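Local coordinates for De Novo Protein OR329 (Artificial gene, PDB 4HXT) that is a computationally designed armadillo-repeat protein, probably made to self-assemble into a cyclic homo-oligomer, at residues S13-S16 against E17-K20; A22-D25 against L26-A30; L53-D57 against S58-K62; A106-A109 against L110-A114. One frame throughout, in Å; residues are numbered along the deposited sequence.

Interaction 1: residues S13-S16 against E17-K20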
# COMPACT_ATOMS: atom_id res chain seq x y z
N SER A 13 -5.36 -18.08 -34.12
CA SER A 13 -5.02 -18.92 -35.26
C SER A 13 -4.60 -20.30 -34.77
O SER A 13 -4.15 -20.46 -33.63
CB SER A 13 -3.88 -18.30 -36.07
OG SER A 13 -3.49 -19.16 -37.13
N THR A 14 -4.74 -21.30 -35.63
CA THR A 14 -4.37 -22.67 -35.27
C THR A 14 -2.93 -22.95 -35.66
O THR A 14 -2.40 -24.03 -35.41
CB THR A 14 -5.28 -23.71 -35.96
OG1 THR A 14 -5.31 -23.46 -37.37
CG2 THR A 14 -6.70 -23.64 -35.41
N ASP A 15 -2.30 -21.95 -36.26
CA ASP A 15 -0.91 -22.04 -36.68
C ASP A 15 -0.04 -21.33 -35.65
O ASP A 15 -0.16 -20.13 -35.46
CB ASP A 15 -0.74 -21.38 -38.05
CG ASP A 15 0.64 -21.62 -38.65
OD1 ASP A 15 1.63 -21.63 -37.89
OD2 ASP A 15 0.73 -21.80 -39.88
N SER A 16 0.84 -22.08 -34.98
CA SER A 16 1.72 -21.49 -33.98
C SER A 16 2.51 -20.30 -34.53
O SER A 16 2.73 -19.32 -33.82
CB SER A 16 2.71 -22.53 -33.44
OG SER A 16 2.10 -23.35 -32.46
N GLU A 17 2.92 -20.39 -35.79
CA GLU A 17 3.68 -19.31 -36.42
C GLU A 17 2.86 -18.02 -36.41
O GLU A 17 3.38 -16.95 -36.11
CB GLU A 17 4.04 -19.67 -37.86
CG GLU A 17 4.93 -20.89 -37.99
CD GLU A 17 6.19 -20.78 -37.16
OE1 GLU A 17 7.03 -19.90 -37.45
OE2 GLU A 17 6.35 -21.58 -36.22
N THR A 18 1.58 -18.13 -36.76
CA THR A 18 0.71 -16.97 -36.78
C THR A 18 0.50 -16.45 -35.36
O THR A 18 0.57 -15.25 -35.12
CB THR A 18 -0.66 -17.34 -37.39
OG1 THR A 18 -0.47 -17.91 -38.68
CG2 THR A 18 -1.55 -16.10 -37.50
N GLN A 19 0.25 -17.36 -34.43
CA GLN A 19 0.03 -17.00 -33.04
C GLN A 19 1.22 -16.26 -32.42
O GLN A 19 1.07 -15.19 -31.84
CB GLN A 19 -0.24 -18.24 -32.19
CG GLN A 19 -1.58 -18.89 -32.42
CD GLN A 19 -1.82 -19.98 -31.40
OE1 GLN A 19 -1.05 -20.93 -31.30
NE2 GLN A 19 -2.90 -19.84 -30.63
N LYS A 20 2.40 -16.87 -32.55
CA LYS A 20 3.65 -16.31 -32.02
C LYS A 20 3.90 -14.91 -32.55
O LYS A 20 4.29 -14.00 -31.81
CB LYS A 20 4.84 -17.18 -32.39
CG LYS A 20 4.84 -18.54 -31.74
CD LYS A 20 6.08 -19.35 -32.13
CE LYS A 20 5.95 -19.97 -33.51
NZ LYS A 20 7.10 -20.88 -33.80
O HOH W 1 -3.16 -18.46 -39.81
O HOH W 2 -1.19 -23.90 -32.54
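The loop runs into helix 16-30 with Asp15 at the N-cap, where Gln19 N reaches Asp15 O at 3.0 Å and Lys20 N reaches Ser16 O at 2.8 Å, the first i to i+4 bonds of the helix. Aspartate suits this place because its short carboxylate can turn back on the helix start: with CG anti to the backbone N (chi1 -172°), OD1 accepts from Glu17 N at 2.8 Å, on its anti side and 23° out of the carboxylate plane. Before it, Ser13 OG accepts from Asp15 N at 3.2 Å, while its CB and OG lie against the CB and methyl of Thr18; a water joins Ser13 OG to Thr18 OG1. Gln19 lays CG over Ser13 O, and its NE2 bonds to Leu11 O, so the amide ties the helix to the preceding loop. Lys20 bends at chi3 over Ser16 O, bringing NZ to 2.6 Å from Glu17 OE2, above the carboxylate plane. Shortened to an alanine, this lysine is likely to leave the Glu17 carboxylate without its charge partner and to lose the cover that CG and CE give Ser16 O. Beyond the segments, Ser16 OG bonds to Asp57. Ser13 OG with Asp15 N makes an ST turn and Asp15 OD1 with Glu17 N the aspartate N-cap that follows, as a loop hands over to a helix in this armadillo-like array.

Interaction 2: residues A22-D25 against L26-A30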
# COMPACT_ATOMS: atom_id res chain seq x y z
N ALA A 22 1.63 -12.81 -33.93
CA ALA A 22 0.62 -11.86 -33.47
C ALA A 22 0.96 -11.40 -32.05
O ALA A 22 0.90 -10.21 -31.74
CB ALA A 22 -0.78 -12.51 -33.49
N ALA A 23 1.32 -12.36 -31.19
CA ALA A 23 1.68 -12.05 -29.81
C ALA A 23 2.93 -11.18 -29.80
O ALA A 23 3.04 -10.24 -29.02
CB ALA A 23 1.94 -13.34 -29.04
N ARG A 24 3.88 -11.50 -30.68
CA ARG A 24 5.12 -10.74 -30.76
C ARG A 24 4.83 -9.31 -31.19
O ARG A 24 5.36 -8.36 -30.61
CB ARG A 24 6.09 -11.43 -31.73
CG ARG A 24 7.54 -11.02 -31.55
CD ARG A 24 8.49 -12.15 -31.93
NE ARG A 24 8.32 -12.63 -33.30
CZ ARG A 24 7.75 -13.79 -33.63
NH1 ARG A 24 7.29 -14.60 -32.69
NH2 ARG A 24 7.67 -14.14 -34.91
N ASP A 25 3.96 -9.14 -32.18
CA ASP A 25 3.61 -7.80 -32.64
C ASP A 25 2.88 -7.04 -31.54
O ASP A 25 3.06 -5.84 -31.38
CB ASP A 25 2.75 -7.86 -33.91
CG ASP A 25 3.51 -8.39 -35.11
OD1 ASP A 25 4.71 -8.07 -35.24
OD2 ASP A 25 2.91 -9.12 -35.92
N LEU A 26 2.04 -7.75 -30.78
CA LEU A 26 1.32 -7.10 -29.69
C LEU A 26 2.29 -6.70 -28.59
O LEU A 26 2.14 -5.66 -27.96
CB LEU A 26 0.24 -8.04 -29.14
CG LEU A 26 -1.03 -8.14 -30.00
CD1 LEU A 26 -1.91 -9.28 -29.53
CD2 LEU A 26 -1.78 -6.82 -29.93
N ALA A 27 3.31 -7.53 -28.36
CA ALA A 27 4.31 -7.23 -27.35
C ALA A 27 5.04 -5.94 -27.73
O ALA A 27 5.26 -5.06 -26.89
CB ALA A 27 5.30 -8.39 -27.23
N GLU A 28 5.40 -5.83 -29.01
CA GLU A 28 6.08 -4.64 -29.51
C GLU A 28 5.19 -3.41 -29.35
O GLU A 28 5.64 -2.36 -28.91
CB GLU A 28 6.47 -4.82 -30.98
CG GLU A 28 7.87 -5.40 -31.17
CD GLU A 28 7.99 -6.26 -32.42
OE1 GLU A 28 7.59 -5.81 -33.51
OE2 GLU A 28 8.50 -7.40 -32.30
N ILE A 29 3.91 -3.56 -29.71
CA ILE A 29 2.97 -2.46 -29.58
C ILE A 29 2.82 -2.06 -28.12
O ILE A 29 2.69 -0.87 -27.80
CB ILE A 29 1.57 -2.86 -30.13
CG1 ILE A 29 1.65 -3.07 -31.65
CG2 ILE A 29 0.56 -1.77 -29.79
CD1 ILE A 29 0.32 -3.42 -32.29
N ALA A 30 2.86 -3.05 -27.23
CA ALA A 30 2.74 -2.80 -25.80
C ALA A 30 3.95 -2.07 -25.23
O ALA A 30 3.83 -1.37 -24.23
CB ALA A 30 2.52 -4.11 -25.06
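Arg24 sets CG anti to its own N (chi1 -161°) and Glu28, one turn on, bends at chi2 (148°), which lays the two chains side by side, pointing the same way. Glu28 OE2 comes to 3.8 Å from Arg24 CG, touching the aliphatic stem rather than the charged end; the guanidinium turns instead to Glu21, its salt-bridge partner. Beside it Asp25 OD1 stands 4.0 Å from Glu28 OE1, with the carboxylate planes 81° apart, a closeness of like charges that may raise their proton affinity a little, an effect solvent and Arg24 would temper. Charged residues suit this side of the helix because part of it faces solvent. The side chains facing inward are apolar: Leu26 rests CG on Ala22 O at 3.3 Å, and Ile29 places CG1 at 3.1 Å from Asp25 O. Both branched chains then carry on to Leu7 of helix 3-10 and Ile40 of helix 34-42. Ala23 and Ala27, with nothing beyond CB, allow helix 58-71 to come close at Glu63 and Arg66. Four backbone bonds, from Ala22 O to Leu26 N through Asp25 O to Ile29 N, join the turns into an amphipathic alpha-helix of an armadillo-like solenoid.

Interaction 3: residues L53-D57 against S58-K62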
# COMPACT_ATOMS: atom_id res chain seq x y z
N LEU A 53 -1.36 -18.43 -22.74
CA LEU A 53 -0.36 -18.83 -21.76
C LEU A 53 -0.48 -20.32 -21.49
O LEU A 53 0.47 -20.97 -21.06
CB LEU A 53 -0.56 -18.06 -20.45
CG LEU A 53 -0.30 -16.55 -20.45
CD1 LEU A 53 -0.57 -16.00 -19.05
CD2 LEU A 53 1.13 -16.27 -20.87
N THR A 54 -1.67 -20.87 -21.74
CA THR A 54 -1.93 -22.28 -21.51
C THR A 54 -1.64 -23.15 -22.75
O THR A 54 -1.95 -24.34 -22.78
CB THR A 54 -3.39 -22.50 -21.06
OG1 THR A 54 -3.52 -23.79 -20.44
CG2 THR A 54 -4.34 -22.44 -22.24
N SER A 55 -1.04 -22.54 -23.77
CA SER A 55 -0.69 -23.26 -24.99
C SER A 55 0.30 -24.37 -24.67
O SER A 55 1.07 -24.27 -23.71
CB SER A 55 -0.06 -22.30 -26.00
OG SER A 55 0.43 -23.01 -27.13
N THR A 56 0.28 -25.44 -25.46
CA THR A 56 1.21 -26.54 -25.25
C THR A 56 2.54 -26.20 -25.91
O THR A 56 3.56 -26.85 -25.65
CB THR A 56 0.69 -27.86 -25.86
OG1 THR A 56 0.28 -27.63 -27.21
CG2 THR A 56 -0.48 -28.40 -25.05
N ASP A 57 2.53 -25.18 -26.75
CA ASP A 57 3.74 -24.76 -27.45
C ASP A 57 4.48 -23.68 -26.65
O ASP A 57 4.05 -22.53 -26.60
CB ASP A 57 3.38 -24.23 -28.84
CG ASP A 57 4.60 -23.86 -29.64
OD1 ASP A 57 5.73 -23.99 -29.12
OD2 ASP A 57 4.44 -23.42 -30.80
N SER A 58 5.61 -24.05 -26.05
CA SER A 58 6.39 -23.11 -25.25
C SER A 58 6.69 -21.81 -25.99
O SER A 58 6.81 -20.75 -25.37
CB SER A 58 7.70 -23.75 -24.79
OG SER A 58 7.45 -24.81 -23.89
N GLU A 59 6.83 -21.89 -27.31
CA GLU A 59 7.12 -20.70 -28.09
C GLU A 59 5.95 -19.72 -28.00
O GLU A 59 6.16 -18.51 -27.91
CB GLU A 59 7.38 -21.07 -29.55
CG GLU A 59 8.62 -21.89 -29.76
CD GLU A 59 9.85 -21.24 -29.14
OE1 GLU A 59 10.18 -20.10 -29.53
OE2 GLU A 59 10.49 -21.88 -28.27
N VAL A 60 4.74 -20.25 -28.01
CA VAL A 60 3.54 -19.42 -27.92
C VAL A 60 3.43 -18.86 -26.50
O VAL A 60 3.12 -17.69 -26.31
CB VAL A 60 2.27 -20.22 -28.25
CG1 VAL A 60 1.03 -19.36 -28.00
CG2 VAL A 60 2.32 -20.68 -29.70
N GLN A 61 3.68 -19.71 -25.51
CA GLN A 61 3.62 -19.29 -24.11
C GLN A 61 4.58 -18.14 -23.85
O GLN A 61 4.20 -17.13 -23.26
CB GLN A 61 4.01 -20.44 -23.19
CG GLN A 61 3.06 -21.61 -23.16
CD GLN A 61 3.50 -22.65 -22.16
OE1 GLN A 61 4.61 -23.17 -22.24
NE2 GLN A 61 2.64 -22.96 -21.20
N LYS A 62 5.82 -18.31 -24.29
CA LYS A 62 6.84 -17.29 -24.10
C LYS A 62 6.46 -15.95 -24.71
O LYS A 62 6.63 -14.91 -24.07
CB LYS A 62 8.18 -17.79 -24.67
CG LYS A 62 8.80 -16.92 -25.74
CD LYS A 62 10.05 -17.59 -26.32
CE LYS A 62 10.61 -16.79 -27.49
NZ LYS A 62 11.83 -17.43 -28.06
O HOH W 3 6.45 -26.89 -25.58
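Gln61 lays its extended side chain across the carbonyls of the preceding loop, CG lying 3.4 Å from both Ser55 O and Leu53 O. At its end NE2 donates to Leu53 O at 2.9 Å; the oxygen lies close to the glutamine's amide plane, while the donor is tilted 23° from the carbonyl plane. Glutamine suits the place because it has both the methylenes to span the loop and an amide N-H to satisfy the carbonyl of Leu53. A leucine in its place would probably leave Leu53 O without this donor and the loop less firmly tied to the helix. Ser55 faces Val60: its OG touches Val60 CB at 3.5 Å and accepts from Asp57 N at 3.0 Å, closing an ST turn. This leads into the N-cap of helix 58-71, where Asp57 holds CG anti to its N (chi1 -176°), so that OD1 can accept from Glu59 N at 3.0 Å, from above the carboxylate plane. Its other oxygen, OD2, bonds to Ser16 OG of the neighbouring helix and also lies against Val60 CG2. Asp57 O takes Gln61 N at 3.0 Å, with a weak second bond from Val60 N. A water accepts from Ser58 N and donates to Thr56 O, bridging the turn. Val60, branched and apolar, continues onto Ser16 and Gln19, whereas Leu53 packs on Leu91 and Leu94 of helix 87-94.

Interaction 4: residues A106-A109 against L110-A114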
# COMPACT_ATOMS: atom_id res chain seq x y z
N ALA A 106 7.54 -14.98 -17.60
CA ALA A 106 6.52 -15.11 -16.57
C ALA A 106 6.93 -14.32 -15.34
O ALA A 106 6.11 -13.63 -14.74
CB ALA A 106 6.31 -16.58 -16.21
N ALA A 107 8.21 -14.42 -14.97
CA ALA A 107 8.71 -13.70 -13.80
C ALA A 107 8.72 -12.20 -14.05
O ALA A 107 8.39 -11.41 -13.16
CB ALA A 107 10.11 -14.19 -13.43
N ARG A 108 9.10 -11.80 -15.26
CA ARG A 108 9.13 -10.38 -15.60
C ARG A 108 7.72 -9.81 -15.56
O ARG A 108 7.52 -8.68 -15.11
CB ARG A 108 9.74 -10.17 -16.99
CG ARG A 108 9.86 -8.71 -17.38
CD ARG A 108 10.72 -8.52 -18.62
NE ARG A 108 10.06 -8.94 -19.85
CZ ARG A 108 9.21 -8.19 -20.55
NH1 ARG A 108 8.90 -6.96 -20.14
NH2 ARG A 108 8.67 -8.67 -21.66
N ALA A 109 6.74 -10.58 -16.02
CA ALA A 109 5.35 -10.11 -16.00
C ALA A 109 4.88 -9.93 -14.56
O ALA A 109 4.24 -8.93 -14.22
CB ALA A 109 4.45 -11.09 -16.73
N LEU A 110 5.20 -10.90 -13.71
CA LEU A 110 4.80 -10.84 -12.32
C LEU A 110 5.50 -9.68 -11.63
O LEU A 110 4.91 -8.99 -10.79
CB LEU A 110 5.11 -12.17 -11.63
CG LEU A 110 4.14 -13.29 -12.01
CD1 LEU A 110 4.59 -14.62 -11.41
CD2 LEU A 110 2.75 -12.93 -11.51
N ALA A 111 6.76 -9.45 -11.98
CA ALA A 111 7.52 -8.34 -11.40
C ALA A 111 6.83 -7.02 -11.76
O ALA A 111 6.67 -6.15 -10.90
CB ALA A 111 8.96 -8.34 -11.92
N ASN A 112 6.41 -6.88 -13.01
CA ASN A 112 5.74 -5.65 -13.44
C ASN A 112 4.37 -5.51 -12.79
O ASN A 112 3.97 -4.42 -12.40
CB ASN A 112 5.61 -5.61 -14.97
CG ASN A 112 6.95 -5.47 -15.66
OD1 ASN A 112 7.97 -5.24 -15.00
ND2 ASN A 112 6.96 -5.60 -16.98
N ILE A 113 3.66 -6.63 -12.68
CA ILE A 113 2.36 -6.60 -12.03
C ILE A 113 2.56 -6.13 -10.59
O ILE A 113 1.80 -5.31 -10.08
CB ILE A 113 1.71 -8.02 -12.04
CG1 ILE A 113 1.26 -8.38 -13.45
CG2 ILE A 113 0.53 -8.06 -11.07
CD1 ILE A 113 0.83 -9.84 -13.63
N ALA A 114 3.61 -6.65 -9.95
CA ALA A 114 3.91 -6.31 -8.56
C ALA A 114 4.31 -4.85 -8.33
O ALA A 114 4.36 -4.39 -7.19
CB ALA A 114 4.99 -7.22 -8.03
O HOH W 4 9.69 -5.00 -18.21
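The guanidinium of Arg108 meets a water at its edge, in plane: NH1 donates to this water at 2.9 Å, and Asn112 ND2 donates to the same oxygen at 3.1 Å. Arg108 O sits squarely under one face of the Asn112 amide, 3.3 Å from its CG. The two flat groups stand 73° apart, with ND2 oblique to the guanidinium and 3.9 Å from NH1; both are N-H donors, and the water accepts from each. Arg108 keeps CG anti to its backbone N (chi1 -177°) and bends at chi3, which carries the head up beside the asparagine one turn on. Its NH2 is held by Glu105 and by Asn70 OD1. Asparagine suits this buried place because it offers both an acceptor and a donor: OD1 takes a bond from Arg150 and ND2 gives one to Ala69 O. Below, the backbone supplies regular i to i+4 bonds, such as Ala111 N to Ala107 O at 2.8 Å. Ile113 lays CG1 at 3.1 Å from Ala109 O, and Leu110 sets CG 3.4 Å from Ala106 O, each screening a carbonyl with its side chain. The small Ala107 and Ala111 let helix 142-155 come near at Glu147 and Arg150. On their own side Leu110 and Ile113 reach Leu91 of helix 87-94 and Ile124 of helix 118-126, placing helix 100-113 in the middle of the armadillo-like stack.

Along the chain the four contacts follow one another in series. Interactions 1 and 2 lie on helix 16-30, at its start and further along, their centres about 13 Å apart. Interaction 3 opens helix 58-71 and touches interaction 1, about 11 Å away between centres, through a probable hydrogen bond between the first residue of helix 16-30 and the N-cap of helix 58-71 and through packing of the first turns. Interaction 4, on helix 100-113, touches none of the others; its centre is about 17 Å from those of interactions 2 and 3 and about 24 Å from that of interaction 1. Cap and mid-helix contacts thus recur on every third helix, as expected of a solenoid built from repeated sequence.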